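Local coordinates for lipolytic protein G-D-S-L family (Chitinophaga pinensis, PDB 4Q7Q) that is of unknown function but probably acts as a lipase or related ester hydrolase of the GDSL (SGNH hydrolase) family, at residues R36-L44 against D253-S261; E5-T16 against L68-G79. All coordinates share one frame; numbering follows the deposited sequence. Where two conformers were deposited one is given.

Contact 1: residues R36-L44 against D253-S261; sequences RLNEILPNL and DVFRQLGLS
Leu41, the first residue past the end of helix 33-40, fills the space between two helix ends with its forked tip. Placing CG beside the backbone N (chi1 -54°) carries the fork toward helix 241-257, where the two methyls part. CD1 reaches the edge of the Phe255 ring and lies 3.7 Å from Phe255 CB, while CD2 rests 3.9 Å from Ser261 CB and over one face of the Arg256 guanidinium. The same edge of Phe255 receives Leu37, whose CD1 is 3.8 Å from Phe255 CE2, and Leu44 closes in more obliquely through CG. Arg256 runs extended from CG to NE, which brings NH2 within 3.4 Å of Ile40 CG2; NH1 meanwhile turns back to its own helix in a salt bridge with Asp253 OD1, at 3.5 Å. Beyond these side-chain contacts, Asn43 ND2 donates to Leu260 O (2.9 Å, 164° at the hydrogen), with the acceptor in the amide plane, and also to Lys4 O. A leucine in its place would have no such donor and would probably leave the Leu260 and Lys4 carbonyls without their shared mate. Gly259, with positive phi, turns the tail here in a Schellman motif. Helices 33-40 and 241-257 thus pack against each other on one face of the parallel sheet, touching Trp8, Val73 and Val125, as in the three-layer alpha/beta/alpha fold of SGNH hydrolases.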
loop_
_atom_site.group_PDB
_atom_site.type_symbol
_atom_site.label_atom_id
_atom_site.label_comp_id
_atom_site.label_asym_id
_atom_site.label_seq_id
_atom_site.Cartn_x
_atom_site.Cartn_y
_atom_site.Cartn_z
ATOM N N ARG A 36 -10.372 5.719 9.460
ATOM C CA ARG A 36 -11.292 6.492 8.637
ATOM C C ARG A 36 -12.413 5.634 8.051
ATOM O O ARG A 36 -13.554 6.084 7.968
ATOM C CB ARG A 36 -10.535 7.227 7.539
ATOM C CG ARG A 36 -9.583 8.273 8.075
ATOM C CD ARG A 36 -8.792 8.953 6.952
ATOM N NE ARG A 36 -7.869 9.956 7.479
ATOM C CZ ARG A 36 -8.234 11.181 7.839
ATOM N NH1 ARG A 36 -7.341 12.029 8.327
ATOM N NH2 ARG A 36 -9.499 11.561 7.707
ATOM N N LEU A 37 -12.094 4.404 7.649
ATOM C CA LEU A 37 -13.132 3.491 7.164
ATOM C C LEU A 37 -14.183 3.292 8.252
ATOM O O LEU A 37 -15.386 3.378 7.997
ATOM C CB LEU A 37 -12.536 2.136 6.745
ATOM C CG LEU A 37 -13.454 1.058 6.131
ATOM C CD1 LEU A 37 -14.381 0.339 7.151
ATOM C CD2 LEU A 37 -14.270 1.637 4.981
ATOM N N ASN A 38 -13.725 3.006 9.464
ATOM C CA ASN A 38 -14.638 2.805 10.579
ATOM C C ASN A 38 -15.500 4.031 10.885
ATOM O O ASN A 38 -16.637 3.892 11.299
ATOM C CB ASN A 38 -13.878 2.318 11.818
ATOM C CG ASN A 38 -14.733 2.334 13.066
ATOM O OD1 ASN A 38 -14.621 3.244 13.889
ATOM N ND2 ASN A 38 -15.602 1.332 13.210
ATOM N N GLU A 39 -14.982 5.234 10.659
ATOM C CA GLU A 39 -15.818 6.418 10.854
ATOM C C GLU A 39 -16.970 6.446 9.852
ATOM O O GLU A 39 -18.078 6.863 10.180
ATOM C CB GLU A 39 -14.996 7.701 10.754
ATOM C CG GLU A 39 -13.972 7.859 11.859
ATOM C CD GLU A 39 -13.100 9.096 11.698
ATOM O OE1 GLU A 39 -13.036 9.664 10.583
ATOM O OE2 GLU A 39 -12.478 9.504 12.699
ATOM N N ILE A 40 -16.702 6.003 8.630
ATOM C CA ILE A 40 -17.730 5.963 7.596
ATOM C C ILE A 40 -18.718 4.818 7.857
ATOM O O ILE A 40 -19.937 4.993 7.748
ATOM C CB ILE A 40 -17.089 5.809 6.207
ATOM C CG1 ILE A 40 -16.098 6.952 5.956
ATOM C CG2 ILE A 40 -18.152 5.768 5.120
ATOM C CD1 ILE A 40 -15.164 6.716 4.773
ATOM N N LEU A 41 -18.180 3.653 8.207
ATOM C CA LEU A 41 -18.978 2.466 8.488
ATOM C C LEU A 41 -18.693 1.985 9.907
ATOM O O LEU A 41 -17.845 1.118 10.114
ATOM C CB LEU A 41 -18.670 1.361 7.476
ATOM C CG LEU A 41 -18.818 1.769 6.008
ATOM C CD1 LEU A 41 -18.389 0.640 5.089
ATOM C CD2 LEU A 41 -20.249 2.234 5.685
ATOM N N PRO A 42 -19.409 2.552 10.893
ATOM C CA PRO A 42 -19.078 2.332 12.308
ATOM C C PRO A 42 -19.316 0.914 12.814
ATOM O O PRO A 42 -18.834 0.568 13.894
ATOM C CB PRO A 42 -19.964 3.342 13.044
ATOM C CG PRO A 42 -21.090 3.653 12.100
ATOM C CD PRO A 42 -20.469 3.562 10.719
ATOM N N ASN A 43 -20.032 0.104 12.046
ATOM C CA ASN A 43 -20.236 -1.295 12.412
ATOM C C ASN A 43 -19.063 -2.200 12.029
ATOM O O ASN A 43 -19.043 -3.381 12.392
ATOM C CB ASN A 43 -21.519 -1.829 11.778
ATOM C CG ASN A 43 -21.499 -1.734 10.266
ATOM O OD1 ASN A 43 -21.229 -0.672 9.703
ATOM N ND2 ASN A 43 -21.767 -2.849 9.601
ATOM N N LEU A 44 -18.096 -1.655 11.293
ATOM C CA LEU A 44 -16.936 -2.429 10.859
ATOM C C LEU A 44 -15.824 -2.297 11.892
ATOM O O LEU A 44 -15.310 -1.203 12.130
ATOM C CB LEU A 44 -16.461 -1.955 9.482
ATOM C CG LEU A 44 -17.065 -2.621 8.237
ATOM C CD1 LEU A 44 -16.534 -4.047 8.060
ATOM C CD2 LEU A 44 -18.583 -2.615 8.280
ATOM N N ASP A 253 -17.008 2.286 -0.329
ATOM C CA ASP A 253 -17.918 2.040 -1.448
ATOM C C ASP A 253 -18.036 0.546 -1.748
ATOM O O ASP A 253 -19.127 0.030 -1.983
ATOM C CB ASP A 253 -17.460 2.787 -2.706
ATOM C CG ASP A 253 -17.602 4.294 -2.582
ATOM O OD1 ASP A 253 -18.366 4.754 -1.709
ATOM O OD2 ASP A 253 -16.957 5.019 -3.370
ATOM N N VAL A 254 -16.903 -0.147 -1.748
ATOM C CA VAL A 254 -16.897 -1.580 -2.015
ATOM C C VAL A 254 -17.586 -2.364 -0.889
ATOM O O VAL A 254 -18.376 -3.276 -1.141
ATOM C CB VAL A 254 -15.468 -2.090 -2.230
ATOM C CG1 VAL A 254 -15.442 -3.609 -2.214
ATOM C CG2 VAL A 254 -14.917 -1.549 -3.545
ATOM N N PHE A 255 -17.294 -2.002 0.353
ATOM C CA PHE A 255 -17.963 -2.633 1.483
ATOM C C PHE A 255 -19.476 -2.461 1.378
ATOM O O PHE A 255 -20.227 -3.404 1.634
ATOM C CB PHE A 255 -17.445 -2.072 2.810
ATOM C CG PHE A 255 -16.116 -2.643 3.241
ATOM C CD1 PHE A 255 -15.487 -3.640 2.506
ATOM C CD2 PHE A 255 -15.501 -2.187 4.393
ATOM C CE1 PHE A 255 -14.269 -4.173 2.915
ATOM C CE2 PHE A 255 -14.284 -2.710 4.805
ATOM C CZ PHE A 255 -13.668 -3.708 4.063
ATOM N N ARG A 256 -19.919 -1.267 0.986
ATOM C CA ARG A 256 -21.348 -1.027 0.779
ATOM C C ARG A 256 -21.921 -1.949 -0.290
ATOM O O ARG A 256 -22.987 -2.532 -0.103
ATOM C CB ARG A 256 -21.616 0.425 0.384
ATOM C CG ARG A 256 -21.387 1.437 1.483
ATOM C CD ARG A 256 -21.918 2.796 1.059
ATOM N NE ARG A 256 -21.873 3.769 2.145
ATOM C CZ ARG A 256 -20.924 4.687 2.289
ATOM N NH1 ARG A 256 -19.930 4.764 1.412
ATOM N NH2 ARG A 256 -20.971 5.533 3.310
ATOM N N GLN A 257 -21.216 -2.074 -1.409
ATOM C CA GLN A 257 -21.691 -2.908 -2.512
ATOM C C GLN A 257 -21.792 -4.373 -2.099
ATOM O O GLN A 257 -22.634 -5.114 -2.609
ATOM C CB GLN A 257 -20.783 -2.760 -3.736
ATOM C CG GLN A 257 -20.826 -1.378 -4.372
ATOM C CD GLN A 257 -19.623 -1.098 -5.256
ATOM O OE1 GLN A 257 -18.759 -1.957 -5.443
ATOM N NE2 GLN A 257 -19.558 0.114 -5.799
ATOM N N LEU A 258 -20.939 -4.778 -1.163
ATOM C CA LEU A 258 -20.948 -6.140 -0.639
ATOM C C LEU A 258 -22.049 -6.371 0.391
ATOM O O LEU A 258 -22.230 -7.494 0.866
ATOM C CB LEU A 258 -19.595 -6.477 -0.017
ATOM C CG LEU A 258 -18.489 -6.861 -0.996
ATOM C CD1 LEU A 258 -17.186 -7.061 -0.244
ATOM C CD2 LEU A 258 -18.890 -8.123 -1.740
ATOM N N GLY A 259 -22.770 -5.310 0.747
ATOM C CA GLY A 259 -23.845 -5.408 1.719
ATOM C C GLY A 259 -23.368 -5.404 3.159
ATOM O O GLY A 259 -24.022 -5.974 4.034
ATOM N N LEU A 260 -22.244 -4.740 3.415
ATOM C CA LEU A 260 -21.648 -4.723 4.752
ATOM C C LEU A 260 -21.987 -3.467 5.559
ATOM O O LEU A 260 -21.613 -3.357 6.727
ATOM C CB LEU A 260 -20.129 -4.887 4.660
ATOM C CG LEU A 260 -19.648 -6.126 3.901
ATOM C CD1 LEU A 260 -18.131 -6.182 3.858
ATOM C CD2 LEU A 260 -20.213 -7.402 4.513
ATOM N N SER A 261 -22.695 -2.527 4.944
ATOM C CA SER A 261 -23.048 -1.276 5.620
ATOM C C SER A 261 -24.361 -1.387 6.395
ATOM O O SER A 261 -25.211 -2.221 6.081
ATOM C CB SER A 261 -23.132 -0.125 4.615
ATOM O OG SER A 261 -24.162 -0.350 3.668
#

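Contact 2: residues E5-T16 against L68-G79; sequences ELTWVAIGDSIT and LIKADVYSVFLG
Trp8 and Ser75 show how a parallel strand pair can be joined through side chains as well as backbone. CB of Trp8 begins 3.6 Å from Val73 CG1, and CG stays against the same methyl. A chi1 of 162° swings the indole along the sheet, and CD1 passes 3.7 Å from Val73 O at the ring edge. Next comes NE1, which donates to Ser75 OG at 2.8 Å, the oxygen only 6° out of the ring plane; CE2 and CZ2 flank that oxygen too, while Ala10 CB lies over one face, toward the rim. The indole also meets Leu34 and Leu37 of helix 33-40 and, edge-to-face, Phe255. Ser75 OG also pairs with a water that donates to Ile11 O. The backbone ladder includes Val9 N to Val73 O and Ser75 N to Val9 O. At its start Thr7 O accepts from both Asp72 N and Val73 N, and Asp72 OD2 takes Thr7 N on its anti lone pair (2.8 Å). On the sheet face opposite Trp8 and Ser75, Val9 CB packs 3.6 Å from Tyr74 CD2. Past the strand, a water gathers Asp13 N, Phe77 O and Thr16 OG1, the last also bonded to Tyr33. Asp13 OD1 caps Ile15 N. Water and capping bonds thus tie the turn after strand 6-12 to Phe77, consistent with holding Ser14, probably the nucleophile, beside its hydrogen-bond partner His238.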
loop_
_atom_site.group_PDB
_atom_site.type_symbol
_atom_site.label_atom_id
_atom_site.label_comp_id
_atom_site.label_asym_id
_atom_site.label_seq_id
_atom_site.Cartn_x
_atom_site.Cartn_y
_atom_site.Cartn_z
ATOM N N GLU A 5 -22.697 -5.562 13.654
ATOM C CA GLU A 5 -21.261 -5.648 13.911
ATOM C C GLU A 5 -20.579 -6.680 13.031
ATOM O O GLU A 5 -21.007 -7.833 12.960
ATOM C CB GLU A 5 -20.972 -5.957 15.382
ATOM C CG GLU A 5 -19.495 -6.240 15.648
ATOM C CD GLU A 5 -19.200 -6.538 17.105
ATOM O OE1 GLU A 5 -19.589 -5.725 17.969
ATOM O OE2 GLU A 5 -18.577 -7.588 17.385
ATOM N N LEU A 6 -19.520 -6.249 12.351
ATOM C CA LEU A 6 -18.722 -7.142 11.529
ATOM C C LEU A 6 -17.246 -6.991 11.871
ATOM O O LEU A 6 -16.730 -5.876 11.978
ATOM C CB LEU A 6 -18.935 -6.847 10.042
ATOM C CG LEU A 6 -20.346 -7.041 9.489
ATOM C CD1 LEU A 6 -20.416 -6.552 8.049
ATOM C CD2 LEU A 6 -20.771 -8.502 9.597
ATOM N N THR A 7 -16.573 -8.120 12.043
ATOM C CA THR A 7 -15.139 -8.124 12.275
ATOM C C THR A 7 -14.425 -8.096 10.927
ATOM O O THR A 7 -14.679 -8.932 10.060
ATOM C CB THR A 7 -14.699 -9.353 13.089
ATOM O OG1 THR A 7 -15.278 -9.292 14.402
ATOM C CG2 THR A 7 -13.183 -9.403 13.213
ATOM N N TRP A 8 -13.542 -7.118 10.764
ATOM C CA TRP A 8 -12.821 -6.899 9.518
ATOM C C TRP A 8 -11.326 -7.013 9.759
ATOM O O TRP A 8 -10.750 -6.195 10.474
ATOM C CB TRP A 8 -13.153 -5.506 8.976
ATOM C CG TRP A 8 -12.196 -4.961 7.941
ATOM C CD1 TRP A 8 -11.550 -5.659 6.955
ATOM C CD2 TRP A 8 -11.770 -3.602 7.817
ATOM N NE1 TRP A 8 -10.764 -4.806 6.214
ATOM C CE2 TRP A 8 -10.876 -3.539 6.730
ATOM C CE3 TRP A 8 -12.058 -2.427 8.521
ATOM C CZ2 TRP A 8 -10.267 -2.350 6.331
ATOM C CZ3 TRP A 8 -11.459 -1.247 8.122
ATOM C CH2 TRP A 8 -10.576 -1.217 7.033
ATOM N N VAL A 9 -10.710 -8.028 9.160
ATOM C CA VAL A 9 -9.265 -8.202 9.222
ATOM C C VAL A 9 -8.632 -7.511 8.019
ATOM O O VAL A 9 -8.933 -7.845 6.866
ATOM C CB VAL A 9 -8.868 -9.693 9.256
ATOM C CG1 VAL A 9 -7.362 -9.863 9.123
ATOM C CG2 VAL A 9 -9.361 -10.329 10.540
ATOM N N ALA A 10 -7.789 -6.518 8.293
ATOM C CA ALA A 10 -7.103 -5.784 7.243
ATOM C C ALA A 10 -5.679 -6.303 7.120
ATOM O O ALA A 10 -4.837 -6.021 7.964
ATOM C CB ALA A 10 -7.104 -4.289 7.551
ATOM N N ILE A 11 -5.423 -7.074 6.068
ATOM C CA ILE A 11 -4.101 -7.632 5.824
ATOM C C ILE A 11 -3.348 -6.652 4.943
ATOM O O ILE A 11 -3.886 -6.152 3.948
ATOM C CB ILE A 11 -4.202 -9.011 5.132
ATOM C CG1 ILE A 11 -4.927 -9.990 6.054
ATOM C CG2 ILE A 11 -2.815 -9.551 4.736
ATOM C CD1 ILE A 11 -5.256 -11.306 5.417
ATOM N N GLY A 12 -2.108 -6.365 5.291
ATOM C CA GLY A 12 -1.361 -5.418 4.496
ATOM C C GLY A 12 0.079 -5.245 4.915
ATOM O O GLY A 12 0.628 -6.059 5.669
ATOM N N ASP A 13 0.684 -4.181 4.393
ATOM C CA ASP A 13 2.070 -3.830 4.675
ATOM C C ASP A 13 2.097 -2.565 5.550
ATOM O O ASP A 13 1.196 -2.371 6.363
ATOM C CB ASP A 13 2.857 -3.647 3.373
ATOM C CG ASP A 13 2.137 -2.745 2.371
ATOM O OD1 ASP A 13 1.484 -1.766 2.806
ATOM O OD2 ASP A 13 2.210 -3.018 1.147
ATOM N N SER A 14 3.090 -1.698 5.378
ATOM C CA SER A 14 3.194 -0.510 6.221
ATOM C C SER A 14 2.004 0.427 6.067
ATOM O O SER A 14 1.608 1.079 7.016
ATOM C CB SER A 14 4.481 0.266 5.933
ATOM O OG SER A 14 4.602 0.515 4.552
ATOM N N ILE A 15 1.441 0.508 4.871
ATOM C CA ILE A 15 0.312 1.404 4.651
ATOM C C ILE A 15 -0.866 1.052 5.577
ATOM O O ILE A 15 -1.599 1.933 6.027
ATOM C CB ILE A 15 -0.059 1.449 3.163
ATOM C CG1 ILE A 15 1.101 2.083 2.389
ATOM C CG2 ILE A 15 -1.347 2.213 2.924
ATOM C CD1 ILE A 15 1.001 1.976 0.883
ATOM N N THR A 16 -0.990 -0.234 5.909
ATOM C CA THR A 16 -2.002 -0.729 6.839
ATOM C C THR A 16 -1.502 -0.652 8.274
ATOM O O THR A 16 -2.194 -0.150 9.156
ATOM C CB THR A 16 -2.376 -2.175 6.479
ATOM O OG1 THR A 16 -2.912 -2.182 5.152
ATOM C CG2 THR A 16 -3.394 -2.749 7.456
ATOM N N LEU A 68 -3.840 -14.858 12.536
ATOM C CA LEU A 68 -5.075 -14.555 11.822
ATOM C C LEU A 68 -6.242 -15.292 12.459
ATOM O O LEU A 68 -6.136 -16.478 12.778
ATOM C CB LEU A 68 -4.968 -14.957 10.354
ATOM C CG LEU A 68 -4.057 -14.091 9.492
ATOM C CD1 LEU A 68 -3.866 -14.746 8.136
ATOM C CD2 LEU A 68 -4.656 -12.704 9.338
ATOM N N ILE A 69 -7.355 -14.593 12.642
ATOM C CA ILE A 69 -8.532 -15.227 13.223
ATOM C C ILE A 69 -9.698 -15.251 12.247
ATOM O O ILE A 69 -9.655 -14.632 11.187
ATOM C CB ILE A 69 -8.985 -14.532 14.525
ATOM C CG1 ILE A 69 -9.522 -13.132 14.235
ATOM C CG2 ILE A 69 -7.845 -14.485 15.536
ATOM C CD1 ILE A 69 -10.213 -12.494 15.433
ATOM N N LYS A 70 -10.736 -15.988 12.611
ATOM C CA LYS A 70 -11.961 -16.016 11.828
ATOM C C LYS A 70 -12.655 -14.655 11.915
ATOM O O LYS A 70 -12.825 -14.094 13.003
ATOM C CB LYS A 70 -12.882 -17.123 12.340
ATOM C CG LYS A 70 -14.161 -17.295 11.544
ATOM C CD LYS A 70 -15.010 -18.404 12.151
ATOM C CE LYS A 70 -16.242 -18.711 11.309
ATOM N NZ LYS A 70 -16.934 -19.945 11.786
ATOM N N ALA A 71 -13.040 -14.123 10.762
ATOM C CA ALA A 71 -13.665 -12.807 10.687
ATOM C C ALA A 71 -14.667 -12.774 9.546
ATOM O O ALA A 71 -14.721 -13.695 8.728
ATOM C CB ALA A 71 -12.613 -11.723 10.495
ATOM N N ASP A 72 -15.440 -11.695 9.481
ATOM C CA ASP A 72 -16.553 -11.604 8.547
ATOM C C ASP A 72 -16.111 -11.095 7.184
ATOM O O ASP A 72 -16.704 -11.438 6.160
ATOM C CB ASP A 72 -17.641 -10.687 9.108
ATOM C CG ASP A 72 -18.181 -11.169 10.436
ATOM O OD1 ASP A 72 -18.788 -12.257 10.456
ATOM O OD2 ASP A 72 -18.000 -10.467 11.456
ATOM N N VAL A 73 -15.077 -10.257 7.176
ATOM C CA VAL A 73 -14.545 -9.717 5.934
ATOM C C VAL A 73 -13.044 -9.539 6.069
ATOM O O VAL A 73 -12.548 -9.169 7.132
ATOM C CB VAL A 73 -15.226 -8.374 5.542
ATOM C CG1 VAL A 73 -15.162 -7.375 6.681
ATOM C CG2 VAL A 73 -14.617 -7.782 4.278
ATOM N N TYR A 74 -12.329 -9.830 4.989
ATOM C CA TYR A 74 -10.892 -9.638 4.928
ATOM C C TYR A 74 -10.567 -8.723 3.759
ATOM O O TYR A 74 -11.108 -8.894 2.663
ATOM C CB TYR A 74 -10.180 -10.977 4.722
ATOM C CG TYR A 74 -10.393 -11.990 5.829
ATOM C CD1 TYR A 74 -11.595 -12.690 5.946
ATOM C CD2 TYR A 74 -9.384 -12.270 6.746
ATOM C CE1 TYR A 74 -11.789 -13.626 6.949
ATOM C CE2 TYR A 74 -9.572 -13.209 7.762
ATOM C CZ TYR A 74 -10.778 -13.885 7.854
ATOM O OH TYR A 74 -10.992 -14.821 8.847
ATOM N N SER A 75 -9.698 -7.744 3.989
ATOM C CA SER A 75 -9.113 -7.007 2.875
ATOM C C SER A 75 -7.636 -7.353 2.770
ATOM O O SER A 75 -6.978 -7.667 3.772
ATOM C CB SER A 75 -9.321 -5.492 3.003
ATOM O OG SER A 75 -8.763 -4.978 4.197
ATOM N N VAL A 76 -7.120 -7.335 1.545
ATOM C CA VAL A 76 -5.713 -7.612 1.306
ATOM C C VAL A 76 -5.125 -6.471 0.493
ATOM O O VAL A 76 -5.567 -6.206 -0.625
ATOM C CB VAL A 76 -5.517 -8.945 0.555
ATOM C CG1 VAL A 76 -4.031 -9.245 0.347
ATOM C CG2 VAL A 76 -6.192 -10.082 1.320
ATOM N N PHE A 77 -4.130 -5.804 1.065
ATOM C CA PHE A 77 -3.559 -4.594 0.482
ATOM C C PHE A 77 -2.041 -4.781 0.470
ATOM O O PHE A 77 -1.341 -4.363 1.398
ATOM C CB PHE A 77 -3.971 -3.409 1.364
ATOM C CG PHE A 77 -3.643 -2.041 0.806
ATOM C CD1 PHE A 77 -2.943 -1.866 -0.384
ATOM C CD2 PHE A 77 -4.037 -0.911 1.511
ATOM C CE1 PHE A 77 -2.648 -0.587 -0.850
ATOM C CE2 PHE A 77 -3.762 0.365 1.039
ATOM C CZ PHE A 77 -3.057 0.525 -0.137
ATOM N N LEU A 78 -1.546 -5.438 -0.577
ATOM C CA LEU A 78 -0.151 -5.854 -0.670
ATOM C C LEU A 78 0.370 -5.686 -2.082
ATOM O O LEU A 78 -0.403 -5.683 -3.033
ATOM C CB LEU A 78 -0.012 -7.331 -0.298
ATOM C CG LEU A 78 -0.334 -7.692 1.145
ATOM C CD1 LEU A 78 -0.498 -9.208 1.267
ATOM C CD2 LEU A 78 0.762 -7.169 2.069
ATOM N N GLY A 79 1.683 -5.574 -2.213
ATOM C CA GLY A 79 2.300 -5.615 -3.516
ATOM C C GLY A 79 3.362 -4.554 -3.736
ATOM O O GLY A 79 4.308 -4.763 -4.500
HETATM O O HOH W 1 -6.194 -4.275 4.001
HETATM O O HOH W 2 -1.193 -2.249 3.143
HETATM O O HOH W 3 3.606 -5.003 0.020
#

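In the fold
From the N terminus the chain enters strand 6-12, the first half of contact 2, then reaches helix 33-40, where contact 1 begins, and turns into strand 44-50. Contact 2 closes at 68-79, enclosing that helix and strand in its loop; contact 1 waits for the C-terminal tail at 253-261 and spans most of the remaining chain. The two loops therefore cross. Strand 6-12 ends up between 44-50 and 73-77 in the sheet, and the contacts meet directly: Asn43 O probably accepts from Leu6 N, and Leu37 CD1 packs against Trp8 CZ3. Contact 2 builds the sheet's middle; contact 1 joins the helices lying on it.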